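Local coordinates for protein type II restriction enzyme SfiI (PDB 2EZV) that recognises the double-stranded DNA sequence 5'-GGCCNNNNNGGCC-3' as a tetrameric type II restriction endonuclease and cuts it to leave 5'-phosphate ends, at residues Q95-E106 against A154-Y165. Residues are numbered along the deposited sequence; the frame is centred on the assembly and turned at random.
Sequences QVLLVDAKASTE and AVTTSIFVHFYY. With CA (calcium ion), chain F; nucleotides of chain A.
Strands 95-104 and 154-165 run parallel, V96 beside T156 through S104 beside Y164, laced by a ladder of backbone hydrogen bonds from V96 N to V155 O (2.6 Å) through to Y165 N to S104 O. The inner end is densely packed. On the face bearing L97, V99 and A101, L97 CD1 meets I159 CD1 at 3.5 Å and V99 CG2 meets V161 CG2, under helices 10-41 and 49-62. Q95, extended with CG opposite the backbone N (chi1 171°), sends NE2 to T157 OG1 (2.8 Å), the hydroxyl lying 22° out of the amide plane; R84 NH2 donates to OE1 of the same amide, and NE2 is also hydrogen-bonded to T20. On the other face D100 CB lies against F160 CE2, while the K102 chain, bent at chi2, brings CE to the edge of the same ring and NZ to D100 OD1 in a salt bridge; Q116 also binds NZ. D100 OD1 (2.6 Å) and A101 O hold the calcium ion, with D79 completing the protein ligands.

The buried A103 donates its N to OP1 of DG14 of chain A (2.9 Å). From S104 on, the contact is looser and partly exposed, and DNA borders it: E106 OE2 accepts from N4 of DC16. T105 CG2 sits over one face of the Y165 ring in a CH-pi contact, 4.2 Å from the centroid, and Y165 OH makes a weak hydrogen bond to OP1 of DG15. Replacing Y165 by an alanine is likely to cost T105 CG2 its aromatic face and the DG15 phosphate its weak phenol contact. A central strand carrying the metal-binding D100 and, two residues on, K102 on one face, with a parallel neighbour beside it, is consistent with the D-X-K part of the PD-(D/E)XK nuclease core.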
loop_
_atom_site.group_PDB
_atom_site.type_symbol
_atom_site.label_atom_id
_atom_site.label_comp_id
_atom_site.label_asym_id
_atom_site.label_seq_id
_atom_site.Cartn_x
_atom_site.Cartn_y
_atom_site.Cartn_z
ATOM N N GLN D 95 -5.351 16.986 5.746
ATOM C CA GLN D 95 -4.206 17.752 5.279
ATOM C C GLN D 95 -3.789 17.488 3.838
ATOM O O GLN D 95 -3.901 16.372 3.340
ATOM C CB GLN D 95 -3.022 17.465 6.210
ATOM C CG GLN D 95 -1.665 18.008 5.782
ATOM C CD GLN D 95 -0.540 17.559 6.723
ATOM O OE1 GLN D 95 -0.280 16.360 6.874
ATOM N NE2 GLN D 95 0.130 18.521 7.354
ATOM N N VAL D 96 -3.313 18.538 3.171
ATOM C CA VAL D 96 -2.808 18.426 1.810
ATOM C C VAL D 96 -1.294 18.590 1.940
ATOM O O VAL D 96 -0.797 19.706 2.085
ATOM C CB VAL D 96 -3.347 19.545 0.896
ATOM C CG1 VAL D 96 -2.739 19.407 -0.487
ATOM C CG2 VAL D 96 -4.860 19.475 0.795
ATOM N N LEU D 97 -0.556 17.486 1.926
ATOM C CA LEU D 97 0.900 17.582 2.045
ATOM C C LEU D 97 1.485 17.999 0.711
ATOM O O LEU D 97 1.238 17.353 -0.308
ATOM C CB LEU D 97 1.523 16.243 2.473
ATOM C CG LEU D 97 3.063 16.221 2.487
ATOM C CD1 LEU D 97 3.588 17.391 3.314
ATOM C CD2 LEU D 97 3.575 14.909 3.069
ATOM N N LEU D 98 2.254 19.084 0.726
ATOM C CA LEU D 98 2.901 19.612 -0.477
ATOM C C LEU D 98 4.400 19.699 -0.254
ATOM O O LEU D 98 4.855 20.382 0.663
ATOM C CB LEU D 98 2.384 21.023 -0.790
ATOM C CG LEU D 98 1.110 21.279 -1.602
ATOM C CD1 LEU D 98 0.151 20.127 -1.478
ATOM C CD2 LEU D 98 0.475 22.584 -1.128
ATOM N N VAL D 99 5.181 18.998 -1.063
ATOM C CA VAL D 99 6.616 19.106 -0.905
ATOM C C VAL D 99 7.243 19.252 -2.273
ATOM O O VAL D 99 6.803 18.657 -3.258
ATOM C CB VAL D 99 7.237 17.910 -0.102
ATOM C CG1 VAL D 99 6.158 16.963 0.351
ATOM C CG2 VAL D 99 8.302 17.219 -0.911
ATOM N N ASP D 100 8.270 20.081 -2.330
ATOM C CA ASP D 100 8.928 20.342 -3.583
ATOM C C ASP D 100 10.400 20.027 -3.494
ATOM O O ASP D 100 11.066 20.425 -2.540
ATOM C CB ASP D 100 8.718 21.799 -3.957
ATOM C CG ASP D 100 8.866 22.033 -5.431
ATOM O OD1 ASP D 100 9.923 22.569 -5.841
ATOM O OD2 ASP D 100 7.922 21.657 -6.173
ATOM N N ALA D 101 10.898 19.309 -4.494
ATOM C CA ALA D 101 12.302 18.923 -4.544
ATOM C C ALA D 101 13.121 19.915 -5.379
ATOM O O ALA D 101 12.673 20.380 -6.431
ATOM C CB ALA D 101 12.428 17.512 -5.118
ATOM N N LYS D 102 14.319 20.233 -4.895
ATOM C CA LYS D 102 15.226 21.165 -5.565
ATOM C C LYS D 102 16.617 20.555 -5.583
ATOM O O LYS D 102 16.995 19.820 -4.668
ATOM C CB LYS D 102 15.327 22.499 -4.807
ATOM C CG LYS D 102 14.030 23.230 -4.539
ATOM C CD LYS D 102 13.412 23.776 -5.810
ATOM C CE LYS D 102 12.208 24.652 -5.483
ATOM N NZ LYS D 102 11.557 25.206 -6.708
ATOM N N ALA D 103 17.373 20.865 -6.626
ATOM C CA ALA D 103 18.738 20.386 -6.744
ATOM C C ALA D 103 19.551 21.652 -6.907
ATOM O O ALA D 103 19.213 22.503 -7.724
ATOM C CB ALA D 103 18.886 19.506 -7.955
ATOM N N SER D 104 20.613 21.794 -6.129
ATOM C CA SER D 104 21.421 22.995 -6.214
ATOM C C SER D 104 22.846 22.762 -5.783
ATOM O O SER D 104 23.138 21.834 -5.029
ATOM C CB SER D 104 20.805 24.105 -5.354
ATOM O OG SER D 104 21.702 25.193 -5.190
ATOM N N THR D 105 23.727 23.621 -6.285
ATOM C CA THR D 105 25.143 23.580 -5.968
ATOM C C THR D 105 25.410 24.562 -4.830
ATOM O O THR D 105 26.546 24.706 -4.385
ATOM C CB THR D 105 25.991 23.991 -7.182
ATOM O OG1 THR D 105 25.536 25.262 -7.668
ATOM C CG2 THR D 105 25.872 22.946 -8.290
ATOM N N GLU D 106 24.358 25.243 -4.377
ATOM C CA GLU D 106 24.464 26.197 -3.273
ATOM C C GLU D 106 23.804 25.605 -2.020
ATOM O O GLU D 106 22.713 25.038 -2.095
ATOM C CB GLU D 106 23.793 27.526 -3.646
ATOM C CG GLU D 106 24.414 28.229 -4.848
ATOM C CD GLU D 106 23.797 29.595 -5.123
ATOM O OE1 GLU D 106 23.901 30.491 -4.248
ATOM O OE2 GLU D 106 23.210 29.778 -6.214
ATOM N N ALA D 154 -9.003 21.037 4.187
ATOM C CA ALA D 154 -7.828 20.201 4.401
ATOM C C ALA D 154 -6.627 21.139 4.361
ATOM O O ALA D 154 -6.273 21.675 3.303
ATOM C CB ALA D 154 -7.712 19.140 3.307
ATOM N N VAL D 155 -6.012 21.344 5.517
ATOM C CA VAL D 155 -4.871 22.238 5.623
ATOM C C VAL D 155 -3.717 21.930 4.692
ATOM O O VAL D 155 -3.341 20.774 4.488
ATOM C CB VAL D 155 -4.281 22.246 7.031
ATOM C CG1 VAL D 155 -3.821 23.662 7.379
ATOM C CG2 VAL D 155 -5.292 21.705 8.017
ATOM N N THR D 156 -3.138 22.998 4.167
ATOM C CA THR D 156 -2.005 22.933 3.266
ATOM C C THR D 156 -0.731 23.055 4.087
ATOM O O THR D 156 -0.611 23.953 4.916
ATOM C CB THR D 156 -2.083 24.105 2.236
ATOM O OG1 THR D 156 -2.586 23.607 0.991
ATOM C CG2 THR D 156 -0.730 24.760 2.026
ATOM N N THR D 157 0.208 22.144 3.872
ATOM C CA THR D 157 1.482 22.186 4.578
ATOM C C THR D 157 2.585 22.140 3.532
ATOM O O THR D 157 2.715 21.162 2.793
ATOM C CB THR D 157 1.635 21.005 5.560
ATOM O OG1 THR D 157 0.668 21.137 6.604
ATOM C CG2 THR D 157 3.038 20.992 6.187
ATOM N N SER D 158 3.384 23.201 3.485
ATOM C CA SER D 158 4.449 23.326 2.497
ATOM C C SER D 158 5.829 22.897 2.954
ATOM O O SER D 158 6.344 23.379 3.968
ATOM C CB SER D 158 4.509 24.767 2.001
ATOM O OG SER D 158 3.247 25.159 1.489
ATOM N N ILE D 159 6.440 22.015 2.169
ATOM C CA ILE D 159 7.763 21.501 2.485
ATOM C C ILE D 159 8.722 21.464 1.292
ATOM O O ILE D 159 8.323 21.176 0.167
ATOM C CB ILE D 159 7.630 20.098 3.087
ATOM C CG1 ILE D 159 6.780 20.207 4.355
ATOM C CG2 ILE D 159 9.016 19.504 3.402
ATOM C CD1 ILE D 159 6.299 18.905 4.886
ATOM N N PHE D 160 9.990 21.753 1.554
ATOM C CA PHE D 160 11.006 21.751 0.511
ATOM C C PHE D 160 12.221 20.901 0.851
ATOM O O PHE D 160 12.836 21.066 1.907
ATOM C CB PHE D 160 11.465 23.177 0.206
ATOM C CG PHE D 160 10.423 24.012 -0.472
ATOM C CD1 PHE D 160 9.368 24.556 0.249
ATOM C CD2 PHE D 160 10.483 24.233 -1.843
ATOM C CE1 PHE D 160 8.388 25.307 -0.386
ATOM C CE2 PHE D 160 9.511 24.980 -2.489
ATOM C CZ PHE D 160 8.459 25.521 -1.760
ATOM N N VAL D 161 12.552 19.984 -0.053
ATOM C CA VAL D 161 13.706 19.110 0.124
ATOM C C VAL D 161 14.728 19.655 -0.867
ATOM O O VAL D 161 14.507 19.633 -2.075
ATOM C CB VAL D 161 13.345 17.656 -0.211
ATOM C CG1 VAL D 161 14.427 16.736 0.241
ATOM C CG2 VAL D 161 12.045 17.288 0.461
ATOM N N HIS D 162 15.838 20.156 -0.339
ATOM C CA HIS D 162 16.892 20.781 -1.136
ATOM C C HIS D 162 18.164 19.939 -1.199
ATOM O O HIS D 162 18.916 19.831 -0.224
ATOM C CB HIS D 162 17.172 22.161 -0.534
ATOM C CG HIS D 162 18.221 22.949 -1.246
ATOM N ND1 HIS D 162 19.560 22.625 -1.194
ATOM C CD2 HIS D 162 18.133 24.078 -1.986
ATOM C CE1 HIS D 162 20.253 23.524 -1.869
ATOM N NE2 HIS D 162 19.411 24.417 -2.359
ATOM N N PHE D 163 18.401 19.338 -2.358
ATOM C CA PHE D 163 19.576 18.505 -2.545
ATOM C C PHE D 163 20.797 19.341 -2.935
ATOM O O PHE D 163 20.933 19.771 -4.078
ATOM C CB PHE D 163 19.290 17.438 -3.610
ATOM C CG PHE D 163 18.162 16.509 -3.250
ATOM C CD1 PHE D 163 16.845 16.965 -3.224
ATOM C CD2 PHE D 163 18.416 15.187 -2.906
ATOM C CE1 PHE D 163 15.803 16.119 -2.860
ATOM C CE2 PHE D 163 17.377 14.334 -2.540
ATOM C CZ PHE D 163 16.069 14.802 -2.516
ATOM N N TYR D 164 21.666 19.573 -1.956
ATOM C CA TYR D 164 22.893 20.337 -2.141
ATOM C C TYR D 164 23.971 19.391 -2.661
ATOM O O TYR D 164 24.388 18.463 -1.961
ATOM C CB TYR D 164 23.321 20.935 -0.803
ATOM C CG TYR D 164 24.706 21.523 -0.799
ATOM C CD1 TYR D 164 25.662 21.080 0.110
ATOM C CD2 TYR D 164 25.064 22.525 -1.704
ATOM C CE1 TYR D 164 26.943 21.616 0.124
ATOM C CE2 TYR D 164 26.342 23.070 -1.702
ATOM C CZ TYR D 164 27.278 22.612 -0.784
ATOM O OH TYR D 164 28.548 23.149 -0.763
ATOM N N TYR D 165 24.432 19.624 -3.885
ATOM C CA TYR D 165 25.439 18.738 -4.466
ATOM C C TYR D 165 26.519 19.485 -5.244
ATOM O O TYR D 165 26.496 20.711 -5.365
ATOM C CB TYR D 165 24.757 17.746 -5.415
ATOM C CG TYR D 165 24.420 18.380 -6.742
ATOM C CD1 TYR D 165 25.253 18.207 -7.846
ATOM C CD2 TYR D 165 23.330 19.246 -6.867
ATOM C CE1 TYR D 165 25.018 18.887 -9.036
ATOM C CE2 TYR D 165 23.083 19.931 -8.056
ATOM C CZ TYR D 165 23.934 19.749 -9.133
ATOM O OH TYR D 165 23.722 20.439 -10.303
HETATM CA CA CA F . 10.572 21.324 -7.987
ATOM P P DG A 14 15.987 22.679 -9.696
ATOM O OP1 DG A 14 16.120 21.273 -9.227
ATOM O OP2 DG A 14 15.137 23.634 -8.940
ATOM O "O5'" DG A 14 17.445 23.299 -9.772
ATOM C "C5'" DG A 14 17.644 24.512 -10.466
ATOM C "C4'" DG A 14 18.943 24.476 -11.229
ATOM O "O4'" DG A 14 18.793 25.352 -12.360
ATOM C "C3'" DG A 14 20.130 25.018 -10.439
ATOM O "O3'" DG A 14 21.338 24.484 -10.980
ATOM C "C2'" DG A 14 20.042 26.503 -10.716
ATOM C "C1'" DG A 14 19.539 26.534 -12.152
ATOM N N9 DG A 14 18.670 27.660 -12.466
ATOM C C8 DG A 14 17.433 27.947 -11.938
ATOM N N7 DG A 14 16.919 29.048 -12.415
ATOM C C5 DG A 14 17.873 29.508 -13.314
ATOM C C6 DG A 14 17.885 30.660 -14.133
ATOM O O6 DG A 14 17.025 31.542 -14.234
ATOM N N1 DG A 14 19.052 30.735 -14.892
ATOM C C2 DG A 14 20.077 29.817 -14.862
ATOM N N2 DG A 14 21.124 30.053 -15.662
ATOM N N3 DG A 14 20.075 28.743 -14.102
ATOM C C4 DG A 14 18.953 28.654 -13.359
ATOM P P DG A 15 22.688 24.497 -10.109
ATOM O OP1 DG A 15 22.993 23.080 -9.783
ATOM O OP2 DG A 15 22.563 25.492 -9.015
ATOM O "O5'" DG A 15 23.792 25.008 -11.142
ATOM C "C5'" DG A 15 23.943 24.376 -12.415
ATOM C "C4'" DG A 15 24.780 25.224 -13.349
ATOM O "O4'" DG A 15 24.075 26.455 -13.661
ATOM C "C3'" DG A 15 26.101 25.670 -12.724
ATOM O "O3'" DG A 15 27.089 25.864 -13.749
ATOM C "C2'" DG A 15 25.721 26.978 -12.053
ATOM C "C1'" DG A 15 24.727 27.563 -13.042
ATOM N N9 DG A 15 23.707 28.436 -12.465
ATOM C C8 DG A 15 22.887 28.148 -11.404
ATOM N N7 DG A 15 22.064 29.118 -11.113
ATOM C C5 DG A 15 22.360 30.110 -12.036
ATOM C C6 DG A 15 21.790 31.404 -12.211
ATOM O O6 DG A 15 20.881 31.942 -11.569
ATOM N N1 DG A 15 22.387 32.087 -13.263
ATOM C C2 DG A 15 23.398 31.597 -14.048
ATOM N N2 DG A 15 23.832 32.422 -15.015
ATOM N N3 DG A 15 23.941 30.394 -13.898
ATOM C C4 DG A 15 23.375 29.709 -12.878
ATOM P P DC A 16 28.649 25.609 -13.427
ATOM O OP1 DC A 16 29.298 25.171 -14.690
ATOM O OP2 DC A 16 28.765 24.770 -12.208
ATOM O "O5'" DC A 16 29.199 27.053 -13.068
ATOM C "C5'" DC A 16 28.296 28.066 -12.679
ATOM C "C4'" DC A 16 28.511 29.306 -13.506
ATOM O "O4'" DC A 16 27.329 30.125 -13.382
ATOM C "C3'" DC A 16 29.660 30.160 -13.000
ATOM O "O3'" DC A 16 30.266 30.887 -14.068
ATOM C "C2'" DC A 16 28.987 31.048 -11.973
ATOM C "C1'" DC A 16 27.583 31.240 -12.539
ATOM N N1 DC A 16 26.546 31.231 -11.496
ATOM C C2 DC A 16 25.600 32.250 -11.472
ATOM O O2 DC A 16 25.658 33.138 -12.328
ATOM N N3 DC A 16 24.646 32.243 -10.512
ATOM C C4 DC A 16 24.622 31.267 -9.600
ATOM N N4 DC A 16 23.664 31.302 -8.666
ATOM C C5 DC A 16 25.577 30.214 -9.602
ATOM C C6 DC A 16 26.511 30.233 -10.559
#